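Local coordinates for protein adhesin (PDB 6GQ4) that is a gonococcal adhesin complex protein that raises bactericidal antibodies in mice and probably also inhibits lysozyme, at residues N5-C17 with K24-Y37. Sequence-based numbering, arbitrary orientation.
Sequences NPTVAKKTVSYVC and KVTYGFNKQGLTTY. With NA (sodium ion), chain B.
Tyr15 and Tyr27 reach toward each other from opposite directions on the inner face of the antiparallel hairpin 9-16/22-29, and Tyr27 OH donates to Tyr15 OH over 2.8 Å. The donor's ring presents its edge, with Tyr15 OH lying in its plane. The same oxygen, Tyr15 OH, also binds the sodium ion, at 2.6 Å, so both partners draw on its lone pairs; the backbone carbonyl oxygens of Tyr81 and Gln84 bind the ion too. Two beta-branched valines pack against the rings: Val25 CG2 lies 3.7 Å from Tyr15 CE1, while Val13 CG1 and Val25 CG1 cover one face of Tyr15 and Tyr27 respectively. Further along, Lys11, with CG turned beside its own backbone N (chi1 -52°), lays its methylenes across Phe29 at about a right angle, Lys11 CG 3.4 Å from Phe29 CE1, while its amine leads outward.

The other face is polar. Thr12 OG1 and Thr26 OG1, of a non-hydrogen-bonded pair, hydrogen-bond at 2.8 Å. Near the bulge where Val8 and Ala9 both face Phe29, Thr7 OG1 meets Thr36 OG1 at 2.7 Å. Gly28, with no side chain, lets the Tyr37 ring lie face-on over its backbone N.

The hairpin thus separates two chemistries: one threonine pair links its strands on the polar face and another ties the N-terminal arm to strand 35-42, while sodium would probably polarise the Tyr15 hydroxyl and make it a poorer acceptor for Tyr27.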
loop_
_atom_site.group_PDB
_atom_site.type_symbol
_atom_site.label_atom_id
_atom_site.label_comp_id
_atom_site.label_asym_id
_atom_site.label_seq_id
_atom_site.Cartn_x
_atom_site.Cartn_y
_atom_site.Cartn_z
ATOM N N ASN A 5 20.065 6.278 -1.788
ATOM C CA ASN A 5 18.675 5.849 -1.376
ATOM C C ASN A 5 17.682 6.953 -1.752
ATOM O O ASN A 5 17.689 8.069 -1.231
ATOM C CB ASN A 5 18.583 5.447 0.108
ATOM C CG ASN A 5 17.269 4.785 0.488
ATOM O OD1 ASN A 5 16.476 4.373 -0.401
ATOM N ND2 ASN A 5 17.040 4.688 1.806
ATOM N N PRO A 6 16.741 6.691 -2.672
ATOM C CA PRO A 6 15.784 7.737 -3.003
ATOM C C PRO A 6 14.757 7.845 -1.866
ATOM O O PRO A 6 14.149 8.889 -1.817
ATOM C CB PRO A 6 15.235 7.358 -4.388
ATOM C CG PRO A 6 15.537 5.874 -4.532
ATOM C CD PRO A 6 16.611 5.499 -3.521
ATOM N N THR A 7 14.535 6.799 -0.992
ATOM C CA THR A 7 13.584 6.980 0.121
ATOM C C THR A 7 14.179 7.939 1.169
ATOM O O THR A 7 15.291 7.729 1.635
ATOM C CB THR A 7 13.143 5.665 0.786
ATOM O OG1 THR A 7 12.563 4.847 -0.237
ATOM C CG2 THR A 7 12.207 5.957 1.943
ATOM N N VAL A 8 13.443 8.999 1.505
ATOM C CA VAL A 8 13.912 9.977 2.493
ATOM C C VAL A 8 12.936 10.111 3.666
ATOM O O VAL A 8 13.303 10.722 4.689
ATOM C CB VAL A 8 14.152 11.341 1.842
ATOM C CG1 VAL A 8 15.174 11.237 0.722
ATOM C CG2 VAL A 8 12.858 11.987 1.348
ATOM N N ALA A 9 11.746 9.520 3.585
ATOM C CA ALA A 9 10.751 9.579 4.601
ATOM C C ALA A 9 9.835 8.373 4.485
ATOM O O ALA A 9 9.775 7.766 3.428
ATOM C CB ALA A 9 9.949 10.837 4.493
ATOM N N LYS A 10 9.226 7.988 5.602
ATOM C CA LYS A 10 8.258 6.972 5.609
ATOM C C LYS A 10 7.089 7.354 6.525
ATOM O O LYS A 10 7.201 8.105 7.463
ATOM C CB LYS A 10 8.859 5.582 5.864
ATOM C CG LYS A 10 9.355 5.348 7.246
ATOM C CD LYS A 10 10.179 4.094 7.325
ATOM C CE LYS A 10 11.030 4.036 8.557
ATOM N NZ LYS A 10 11.386 2.625 8.828
ATOM N N LYS A 11 5.886 6.921 6.102
ATOM C CA LYS A 11 4.642 7.285 6.710
ATOM C C LYS A 11 3.790 6.005 6.793
ATOM O O LYS A 11 3.806 5.202 5.852
ATOM C CB LYS A 11 3.928 8.356 5.867
ATOM C CG LYS A 11 4.735 9.610 5.492
ATOM C CD LYS A 11 4.720 10.670 6.497
ATOM C CE LYS A 11 5.614 11.824 6.100
ATOM N NZ LYS A 11 6.413 12.264 7.267
ATOM N N THR A 12 2.962 5.897 7.821
ATOM C CA THR A 12 2.219 4.705 8.098
ATOM C C THR A 12 0.723 5.029 8.097
ATOM O O THR A 12 0.312 6.060 8.651
ATOM C CB THR A 12 2.687 3.988 9.363
ATOM O OG1 THR A 12 4.049 3.599 9.230
ATOM C CG2 THR A 12 1.934 2.710 9.606
ATOM N N VAL A 13 -0.074 4.150 7.446
ATOM C CA VAL A 13 -1.531 4.274 7.450
ATOM C C VAL A 13 -2.150 2.979 7.995
ATOM O O VAL A 13 -1.696 1.898 7.629
ATOM C CB VAL A 13 -2.122 4.626 6.070
ATOM C CG1 VAL A 13 -3.612 4.831 6.136
ATOM C CG2 VAL A 13 -1.502 5.857 5.449
ATOM N N SER A 14 -3.153 3.131 8.880
ATOM C CA SER A 14 -3.966 2.047 9.432
ATOM C C SER A 14 -5.260 1.921 8.612
ATOM O O SER A 14 -5.961 2.926 8.365
ATOM C CB SER A 14 -4.258 2.277 10.879
ATOM O OG SER A 14 -3.102 2.035 11.670
ATOM N N TYR A 15 -5.576 0.692 8.200
ATOM C CA TYR A 15 -6.805 0.468 7.410
ATOM C C TYR A 15 -7.773 -0.510 8.092
ATOM O O TYR A 15 -7.357 -1.391 8.838
ATOM C CB TYR A 15 -6.460 -0.133 6.054
ATOM C CG TYR A 15 -5.529 0.700 5.243
ATOM C CD1 TYR A 15 -4.161 0.599 5.381
ATOM C CD2 TYR A 15 -6.043 1.544 4.296
ATOM C CE1 TYR A 15 -3.301 1.381 4.619
ATOM C CE2 TYR A 15 -5.203 2.331 3.538
ATOM C CZ TYR A 15 -3.833 2.245 3.689
ATOM O OH TYR A 15 -3.004 3.061 2.907
ATOM N N VAL A 16 -9.060 -0.346 7.765
ATOM C CA VAL A 16 -10.082 -1.316 8.067
ATOM C C VAL A 16 -10.621 -1.879 6.746
ATOM O O VAL A 16 -10.991 -1.145 5.828
ATOM C CB VAL A 16 -11.174 -0.723 8.981
ATOM C CG1 VAL A 16 -10.551 -0.309 10.304
ATOM C CG2 VAL A 16 -11.923 0.453 8.351
ATOM N N CYS A 17 -10.623 -3.210 6.680
ATOM C CA CYS A 17 -10.962 -3.934 5.478
ATOM C C CYS A 17 -12.229 -4.735 5.717
ATOM O O CYS A 17 -12.749 -4.764 6.849
ATOM C CB CYS A 17 -9.800 -4.822 5.069
ATOM S SG CYS A 17 -8.204 -3.973 5.146
ATOM N N LYS A 24 -1.846 -2.468 8.736
ATOM C CA LYS A 24 -1.044 -1.198 8.742
ATOM C C LYS A 24 0.036 -1.316 7.672
ATOM O O LYS A 24 0.790 -2.300 7.610
ATOM C CB LYS A 24 -0.347 -0.937 10.083
ATOM C CG LYS A 24 -1.320 -0.753 11.227
ATOM C CD LYS A 24 -0.745 -0.239 12.495
ATOM C CE LYS A 24 -1.753 -0.471 13.590
ATOM N NZ LYS A 24 -1.473 -1.716 14.345
ATOM N N VAL A 25 0.117 -0.226 6.862
ATOM C CA VAL A 25 1.006 -0.179 5.705
ATOM C C VAL A 25 1.910 1.067 5.872
ATOM O O VAL A 25 1.376 2.140 6.170
ATOM C CB VAL A 25 0.267 -0.069 4.352
ATOM C CG1 VAL A 25 1.258 -0.032 3.194
ATOM C CG2 VAL A 25 -0.734 -1.173 4.156
ATOM N N THR A 26 3.211 0.825 5.759
ATOM C CA THR A 26 4.196 1.911 5.775
ATOM C C THR A 26 4.599 2.151 4.300
ATOM O O THR A 26 5.016 1.228 3.623
ATOM C CB THR A 26 5.412 1.559 6.632
ATOM O OG1 THR A 26 4.920 1.296 7.974
ATOM C CG2 THR A 26 6.453 2.644 6.584
ATOM N N TYR A 27 4.572 3.440 3.899
ATOM C CA TYR A 27 4.980 3.864 2.582
ATOM C C TYR A 27 6.273 4.672 2.665
ATOM O O TYR A 27 6.371 5.498 3.550
ATOM C CB TYR A 27 3.899 4.716 1.938
ATOM C CG TYR A 27 2.596 3.973 1.748
ATOM C CD1 TYR A 27 2.371 3.172 0.637
ATOM C CD2 TYR A 27 1.556 4.137 2.639
ATOM C CE1 TYR A 27 1.165 2.514 0.499
ATOM C CE2 TYR A 27 0.348 3.455 2.538
ATOM C CZ TYR A 27 0.147 2.670 1.423
ATOM O OH TYR A 27 -1.028 1.981 1.263
ATOM N N GLY A 28 7.220 4.322 1.815
ATOM C CA GLY A 28 8.400 5.149 1.591
ATOM C C GLY A 28 8.105 6.237 0.555
ATOM O O GLY A 28 7.303 6.080 -0.368
ATOM N N PHE A 29 8.765 7.389 0.787
ATOM C CA PHE A 29 8.572 8.561 -0.051
ATOM C C PHE A 29 9.931 9.100 -0.454
ATOM O O PHE A 29 10.883 9.041 0.308
ATOM C CB PHE A 29 7.818 9.705 0.626
ATOM C CG PHE A 29 6.376 9.393 0.900
ATOM C CD1 PHE A 29 6.060 8.676 2.032
ATOM C CD2 PHE A 29 5.366 9.819 0.041
ATOM C CE1 PHE A 29 4.747 8.338 2.293
ATOM C CE2 PHE A 29 4.046 9.473 0.296
ATOM C CZ PHE A 29 3.749 8.764 1.460
ATOM N N ASN A 30 9.968 9.632 -1.674
ATOM C CA ASN A 30 11.161 10.281 -2.163
ATOM C C ASN A 30 10.992 11.787 -1.911
ATOM O O ASN A 30 9.947 12.291 -1.415
ATOM C CB ASN A 30 11.507 9.877 -3.601
ATOM C CG ASN A 30 10.490 10.340 -4.616
ATOM O OD1 ASN A 30 9.737 11.302 -4.383
ATOM N ND2 ASN A 30 10.470 9.637 -5.743
ATOM N N LYS A 31 12.050 12.526 -2.289
ATOM C CA LYS A 31 12.091 13.971 -2.064
ATOM C C LYS A 31 10.964 14.698 -2.800
ATOM O O LYS A 31 10.552 15.804 -2.345
ATOM C CB LYS A 31 13.491 14.514 -2.389
ATOM C CG LYS A 31 13.603 16.027 -2.295
ATOM C CD LYS A 31 14.976 16.530 -2.629
ATOM C CE LYS A 31 14.992 18.024 -2.579
ATOM N NZ LYS A 31 15.184 18.464 -1.180
ATOM N N GLN A 32 10.457 14.128 -3.912
ATOM C CA GLN A 32 9.415 14.762 -4.675
ATOM C C GLN A 32 8.023 14.496 -4.117
ATOM O O GLN A 32 7.048 15.002 -4.667
ATOM C CB GLN A 32 9.590 14.370 -6.125
ATOM C CG GLN A 32 10.894 14.934 -6.745
ATOM C CD GLN A 32 12.190 14.191 -6.377
ATOM O OE1 GLN A 32 12.173 12.918 -6.356
ATOM N NE2 GLN A 32 13.308 14.939 -6.084
ATOM N N GLY A 33 7.939 13.627 -3.096
ATOM C CA GLY A 33 6.684 13.253 -2.486
ATOM C C GLY A 33 6.050 12.102 -3.212
ATOM O O GLY A 33 4.883 11.855 -2.960
ATOM N N LEU A 34 6.771 11.421 -4.080
ATOM C CA LEU A 34 6.196 10.170 -4.661
ATOM C C LEU A 34 6.574 9.009 -3.765
ATOM O O LEU A 34 7.501 9.066 -2.946
ATOM C CB LEU A 34 6.654 9.942 -6.111
ATOM C CG LEU A 34 6.077 10.858 -7.218
ATOM C CD1 LEU A 34 4.566 11.067 -7.168
ATOM C CD2 LEU A 34 6.735 12.191 -7.284
ATOM N N THR A 35 5.856 7.883 -3.958
ATOM C CA THR A 35 6.166 6.751 -3.118
ATOM C C THR A 35 7.188 5.797 -3.743
ATOM O O THR A 35 7.371 5.759 -4.966
ATOM C CB THR A 35 4.929 5.941 -2.739
ATOM O OG1 THR A 35 4.338 5.326 -3.923
ATOM C CG2 THR A 35 3.908 6.800 -2.032
ATOM N N THR A 36 7.918 5.079 -2.880
ATOM C CA THR A 36 8.949 4.202 -3.316
ATOM C C THR A 36 8.644 2.723 -3.002
ATOM O O THR A 36 9.175 1.811 -3.672
ATOM C CB THR A 36 10.298 4.567 -2.670
ATOM O OG1 THR A 36 10.082 4.583 -1.271
ATOM C CG2 THR A 36 10.761 5.911 -3.145
ATOM N N TYR A 37 7.816 2.496 -1.998
ATOM C CA TYR A 37 7.503 1.113 -1.566
ATOM C C TYR A 37 6.320 1.171 -0.644
ATOM O O TYR A 37 5.995 2.223 -0.113
ATOM C CB TYR A 37 8.697 0.421 -0.932
ATOM C CG TYR A 37 9.109 0.999 0.403
ATOM C CD1 TYR A 37 8.399 0.651 1.555
ATOM C CD2 TYR A 37 10.247 1.800 0.534
ATOM C CE1 TYR A 37 8.791 1.112 2.805
ATOM C CE2 TYR A 37 10.617 2.302 1.787
ATOM C CZ TYR A 37 9.889 1.952 2.917
ATOM O OH TYR A 37 10.223 2.416 4.184
HETATM NA NA NA B . -4.289 5.118 1.914
HETATM O O HOH W 1 14.590 11.157 -3.024
HETATM O O HOH W 2 -3.631 4.345 0.624
#